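Side-chain contacts in 3-oxo-tetronate kinase (Cupriavidus necator, PDB 5DMH), which catalyses the ATP-dependent phosphorylation of 3-oxo-tetronate to 3-oxo-tetronate 4-phosphate: residues 189-194 / 226-231; 304-307 / 311-314. One frame throughout, in Å; residues are numbered along the deposited sequence.

Overall arrangement
The two contacts lie far apart, on opposite sides of the chain's centre, their own centres 42 Å apart and their nearest atoms about 30 Å apart. Contact 1 belongs to the sugar-binding N-terminal domain, where a short helix rests on strand 228-231 through three buried apolar side chains, away from the ATP-binding residues. Contact 2 belongs to the nucleotide-binding C-terminal domain, where helix 297-308 leads into strand 313-315, with a tryptophan-arginine stack bridging the turn near the surface. Neither touches the nucleotide: in contact 2 the side chain of L307 is about 14 Å from the bound ADP, and that of A313 about 12 Å from that of A346, an inferred ATP-binding residue.

Contact 1. Residues 189-194 / 226-231; sequences RVLQRQ and VRMAIA
The backbone O of L191 is gripped twice, by Q194 N at 3.1 Å and by the hydroxyl of S195, in the C-terminal part of helix 187-193 beside strand 228-231, which L191 meets with its side chain. The arrangement is a helix packed, in the alpha/beta sugar-binding domain, on a strand that runs parallel to its neighbours 199-202 and 144-147. With CG anti to the backbone N (chi1 -176°), L191 reaches toward the strand and makes its contact through one methyl, CD2. This carbon wedges between the two strand side chains that point toward the helix: CD2 is 3.7 Å from I230 CD1 and 3.8 Å from M228 CG, the two directions diverging by about 109°. I230 and L191 slide past each other in opposite senses, methyl against methyl, whereas selenomethionine M228 crosses L191 at about a right angle and offers the flank of its chain. A229, between them, turns its methyl to the other side, as strand alternation requires. All three partners are buried, and A146 of the adjoining strand lies against both L191 and I230, while helix 128-139 covers M228. Polar ties hold the helix from outside this apolar patch: R189 and R193 both bridge to D184, and the amide of Q192 bonds V199 N and N197 O, joining the helix to the neighbouring edge strand. Beyond CG, the SE atom of M228 lies 3.9 Å from L191 CD2.

Contact 2. Residues 304-307 / 311-314; sequences ARWL and RPAL
Two first torsions lay W306 and R311 against each other: the indole CG stands anti to its own amide nitrogen (chi1 -175°), while R311 CG is anti to the carbonyl carbon (chi1 -59°), with a further bend at chi3 that folds the guanidinium over the ring. The motif is a tight helix-to-strand turn in the alpha/beta nucleotide-binding domain, where helix 297-308 leads into edge strand 313-315, paired with 343-345. R311 covers one indole face along its length. CB makes a CH-pi contact over the five-membered ring, 3.4 Å from its centroid, and the guanidinium lies flat on the six-membered end, planes 13° apart and centres separated by 4.0 Å. CZ3 sits over the middle of the guanidinium, 3.4 Å from R311 CZ. D445 forms a salt bridge with R311 NH1, which, with the stack, probably limits rotation of the charged group and partly balances its charge. F444 and L448 of helix 443-451 also pack on the indole, so this terminal helix borders the stack. Across the turn, R311 N donates to W306 O at 3.2 Å, a 6→1 backbone bond that draws the chain back to the helix end. The buried indole N-H is satisfied in turn: NE1 donates to P312 O at 2.8 Å, almost straight, with the oxygen near the ring plane but the donor well above the carbonyl plane. Farther along, A313 turns its methyl toward the helix, obliquely to the indole, with CB 4.1 Å from W306 CD1. The same methyl meets the end of L307, whose CD2 comes to 3.5 Å from A313 CB.

Contact 1. Residues 189-194 / 226-231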
loop_
_atom_site.group_PDB
_atom_site.type_symbol
_atom_site.label_atom_id
_atom_site.label_comp_id
_atom_site.label_asym_id
_atom_site.label_seq_id
_atom_site.Cartn_x
_atom_site.Cartn_y
_atom_site.Cartn_z
ATOM N N ARG A 189 10.693 2.692 -19.187
ATOM C CA ARG A 189 10.878 1.391 -19.843
ATOM C C ARG A 189 10.050 0.294 -19.136
ATOM O O ARG A 189 9.363 -0.485 -19.786
ATOM C CB ARG A 189 12.368 1.056 -19.850
ATOM C CG ARG A 189 12.793 -0.213 -20.555
ATOM C CD ARG A 189 14.305 -0.174 -20.822
ATOM N NE ARG A 189 15.076 -0.038 -19.587
ATOM C CZ ARG A 189 16.332 0.418 -19.505
ATOM N NH1 ARG A 189 16.992 0.803 -20.589
ATOM N NH2 ARG A 189 16.938 0.487 -18.330
ATOM N N VAL A 190 10.094 0.274 -17.814
ATOM C CA VAL A 190 9.345 -0.713 -17.032
ATOM C C VAL A 190 7.838 -0.587 -17.301
ATOM O O VAL A 190 7.170 -1.566 -17.587
ATOM C CB VAL A 190 9.643 -0.560 -15.520
ATOM C CG1 VAL A 190 8.695 -1.407 -14.662
ATOM C CG2 VAL A 190 11.099 -0.917 -15.223
ATOM N N LEU A 191 7.304 0.626 -17.217
ATOM C CA LEU A 191 5.880 0.822 -17.410
ATOM C C LEU A 191 5.476 0.526 -18.859
ATOM O O LEU A 191 4.410 -0.083 -19.109
ATOM C CB LEU A 191 5.477 2.253 -17.022
ATOM C CG LEU A 191 3.977 2.600 -17.070
ATOM C CD1 LEU A 191 3.113 1.560 -16.338
ATOM C CD2 LEU A 191 3.760 3.976 -16.486
ATOM N N GLN A 192 6.299 0.951 -19.809
ATOM C CA GLN A 192 5.997 0.706 -21.228
ATOM C C GLN A 192 5.828 -0.795 -21.483
ATOM O O GLN A 192 4.960 -1.212 -22.242
ATOM C CB GLN A 192 7.075 1.297 -22.157
ATOM C CG GLN A 192 6.721 1.224 -23.648
ATOM C CD GLN A 192 5.439 1.934 -23.987
ATOM O OE1 GLN A 192 5.434 3.136 -24.262
ATOM N NE2 GLN A 192 4.327 1.203 -23.946
ATOM N N ARG A 193 6.605 -1.619 -20.781
ATOM C CA ARG A 193 6.562 -3.065 -21.044
ATOM C C ARG A 193 5.245 -3.711 -20.657
ATOM O O ARG A 193 4.865 -4.764 -21.198
ATOM C CB ARG A 193 7.714 -3.773 -20.354
ATOM C CG ARG A 193 8.993 -3.681 -21.126
ATOM C CD ARG A 193 9.980 -4.729 -20.673
ATOM N NE ARG A 193 10.653 -4.306 -19.465
ATOM C CZ ARG A 193 11.880 -3.787 -19.408
ATOM N NH1 ARG A 193 12.611 -3.633 -20.507
ATOM N NH2 ARG A 193 12.385 -3.435 -18.221
ATOM N N GLN A 194 4.538 -3.074 -19.743
ATOM C CA GLN A 194 3.272 -3.588 -19.272
ATOM C C GLN A 194 2.094 -2.710 -19.738
ATOM O O GLN A 194 0.992 -2.785 -19.187
ATOM C CB GLN A 194 3.301 -3.737 -17.755
ATOM C CG GLN A 194 3.594 -2.486 -16.990
ATOM C CD GLN A 194 3.640 -2.719 -15.492
ATOM O OE1 GLN A 194 2.621 -2.890 -14.859
ATOM N NE2 GLN A 194 4.841 -2.676 -14.917
ATOM N N VAL A 226 1.280 10.965 -25.783
ATOM C CA VAL A 226 1.609 10.254 -24.557
ATOM C C VAL A 226 0.312 10.003 -23.786
ATOM O O VAL A 226 -0.437 10.919 -23.502
ATOM C CB VAL A 226 2.578 11.064 -23.690
ATOM C CG1 VAL A 226 2.774 10.413 -22.344
ATOM C CG2 VAL A 226 3.912 11.279 -24.433
ATOM N N ARG A 227 0.042 8.753 -23.458
ATOM C CA ARG A 227 -1.158 8.459 -22.677
ATOM C C ARG A 227 -0.907 8.279 -21.185
ATOM O O ARG A 227 -1.816 8.435 -20.378
ATOM C CB ARG A 227 -1.892 7.294 -23.316
ATOM C CG ARG A 227 -2.328 7.734 -24.735
ATOM C CD ARG A 227 -3.305 6.801 -25.379
ATOM N NE ARG A 227 -4.444 6.516 -24.511
ATOM C CZ ARG A 227 -5.676 6.981 -24.688
ATOM N NH1 ARG A 227 -5.975 7.787 -25.699
ATOM N NH2 ARG A 227 -6.623 6.632 -23.833
HETATM N N MSE A 228 0.334 7.993 -20.820
HETATM C CA MSE A 228 0.733 7.953 -19.428
HETATM C C MSE A 228 2.187 8.414 -19.311
HETATM O O MSE A 228 3.049 7.944 -20.047
HETATM C CB MSE A 228 0.579 6.529 -18.860
HETATM C CG MSE A 228 0.997 6.389 -17.440
HETATM SE SE MSE A 228 -0.047 4.883 -16.625
HETATM C CE MSE A 228 -0.186 3.746 -18.115
ATOM N N ALA A 229 2.446 9.329 -18.394
ATOM C CA ALA A 229 3.804 9.842 -18.200
ATOM C C ALA A 229 4.298 9.550 -16.802
ATOM O O ALA A 229 3.626 9.891 -15.817
ATOM C CB ALA A 229 3.848 11.347 -18.434
ATOM N N ILE A 230 5.473 8.936 -16.725
ATOM C CA ILE A 230 6.220 8.888 -15.478
ATOM C C ILE A 230 6.476 10.344 -15.096
ATOM O O ILE A 230 6.866 11.121 -15.943
ATOM C CB ILE A 230 7.552 8.167 -15.667
ATOM C CG1 ILE A 230 7.352 6.693 -16.066
ATOM C CG2 ILE A 230 8.402 8.267 -14.400
ATOM C CD1 ILE A 230 6.570 5.873 -15.073
ATOM N N ALA A 231 6.200 10.736 -13.855
ATOM C CA ALA A 231 6.505 12.107 -13.415
ATOM C C ALA A 231 7.681 12.133 -12.453
ATOM O O ALA A 231 7.645 11.485 -11.396
ATOM C CB ALA A 231 5.298 12.749 -12.766
#

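Contact 2. Residues 304-307 / 311-314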
loop_
_atom_site.group_PDB
_atom_site.type_symbol
_atom_site.label_atom_id
_atom_site.label_comp_id
_atom_site.label_asym_id
_atom_site.label_seq_id
_atom_site.Cartn_x
_atom_site.Cartn_y
_atom_site.Cartn_z
ATOM N N ALA A 304 14.924 -9.060 13.757
ATOM C CA ALA A 304 16.180 -9.233 14.511
ATOM C C ALA A 304 16.156 -8.425 15.809
ATOM O O ALA A 304 16.641 -8.867 16.855
ATOM C CB ALA A 304 17.337 -8.839 13.657
ATOM N N ARG A 305 15.613 -7.217 15.737
ATOM C CA ARG A 305 15.527 -6.365 16.917
ATOM C C ARG A 305 14.640 -7.033 17.978
ATOM O O ARG A 305 14.993 -7.096 19.149
ATOM C CB ARG A 305 14.962 -5.012 16.519
ATOM C CG ARG A 305 14.785 -4.040 17.649
ATOM C CD ARG A 305 16.058 -3.841 18.439
ATOM N NE ARG A 305 15.918 -2.726 19.367
ATOM C CZ ARG A 305 16.642 -2.554 20.471
ATOM N NH1 ARG A 305 17.588 -3.423 20.818
ATOM N NH2 ARG A 305 16.409 -1.499 21.235
ATOM N N TRP A 306 13.487 -7.527 17.548
ATOM C CA TRP A 306 12.569 -8.246 18.435
ATOM C C TRP A 306 13.294 -9.374 19.156
ATOM O O TRP A 306 13.186 -9.496 20.374
ATOM C CB TRP A 306 11.388 -8.770 17.602
ATOM C CG TRP A 306 10.291 -9.443 18.372
ATOM C CD1 TRP A 306 10.228 -10.756 18.718
ATOM C CD2 TRP A 306 9.070 -8.839 18.860
ATOM N NE1 TRP A 306 9.058 -11.011 19.393
ATOM C CE2 TRP A 306 8.322 -9.858 19.478
ATOM C CE3 TRP A 306 8.538 -7.541 18.818
ATOM C CZ2 TRP A 306 7.090 -9.616 20.083
ATOM C CZ3 TRP A 306 7.319 -7.302 19.425
ATOM C CH2 TRP A 306 6.596 -8.342 20.026
ATOM N N LEU A 307 14.064 -10.157 18.407
ATOM C CA LEU A 307 14.787 -11.289 18.954
ATOM C C LEU A 307 15.909 -10.815 19.862
ATOM O O LEU A 307 16.175 -11.433 20.902
ATOM C CB LEU A 307 15.352 -12.167 17.832
ATOM C CG LEU A 307 14.322 -12.878 16.950
ATOM C CD1 LEU A 307 15.036 -13.652 15.858
ATOM C CD2 LEU A 307 13.419 -13.795 17.761
ATOM N N ARG A 311 12.287 -11.096 23.002
ATOM C CA ARG A 311 10.831 -11.223 22.944
ATOM C C ARG A 311 10.421 -12.515 22.244
ATOM O O ARG A 311 11.096 -12.965 21.340
ATOM C CB ARG A 311 10.226 -9.988 22.285
ATOM C CG ARG A 311 10.563 -8.704 23.033
ATOM C CD ARG A 311 9.877 -7.480 22.447
ATOM N NE ARG A 311 8.458 -7.409 22.805
ATOM C CZ ARG A 311 7.708 -6.311 22.699
ATOM N NH1 ARG A 311 8.231 -5.190 22.236
ATOM N NH2 ARG A 311 6.429 -6.323 23.056
ATOM N N PRO A 312 9.320 -13.138 22.695
ATOM C CA PRO A 312 8.925 -14.446 22.162
ATOM C C PRO A 312 8.598 -14.417 20.681
ATOM O O PRO A 312 7.925 -13.493 20.210
ATOM C CB PRO A 312 7.679 -14.820 22.969
ATOM C CG PRO A 312 7.252 -13.594 23.732
ATOM C CD PRO A 312 8.274 -12.505 23.516
ATOM N N ALA A 313 9.072 -15.427 19.960
ATOM C CA ALA A 313 8.890 -15.497 18.513
ATOM C C ALA A 313 8.886 -16.941 18.018
ATOM O O ALA A 313 9.566 -17.812 18.572
ATOM C CB ALA A 313 9.996 -14.722 17.789
ATOM N N LEU A 314 8.123 -17.188 16.970
ATOM C CA LEU A 314 8.148 -18.475 16.305
ATOM C C LEU A 314 8.282 -18.282 14.813
ATOM O O LEU A 314 7.511 -17.546 14.212
ATOM C CB LEU A 314 6.879 -19.261 16.600
ATOM C CG LEU A 314 6.813 -20.632 15.930
ATOM C CD1 LEU A 314 7.977 -21.496 16.387
ATOM C CD2 LEU A 314 5.487 -21.302 16.258
#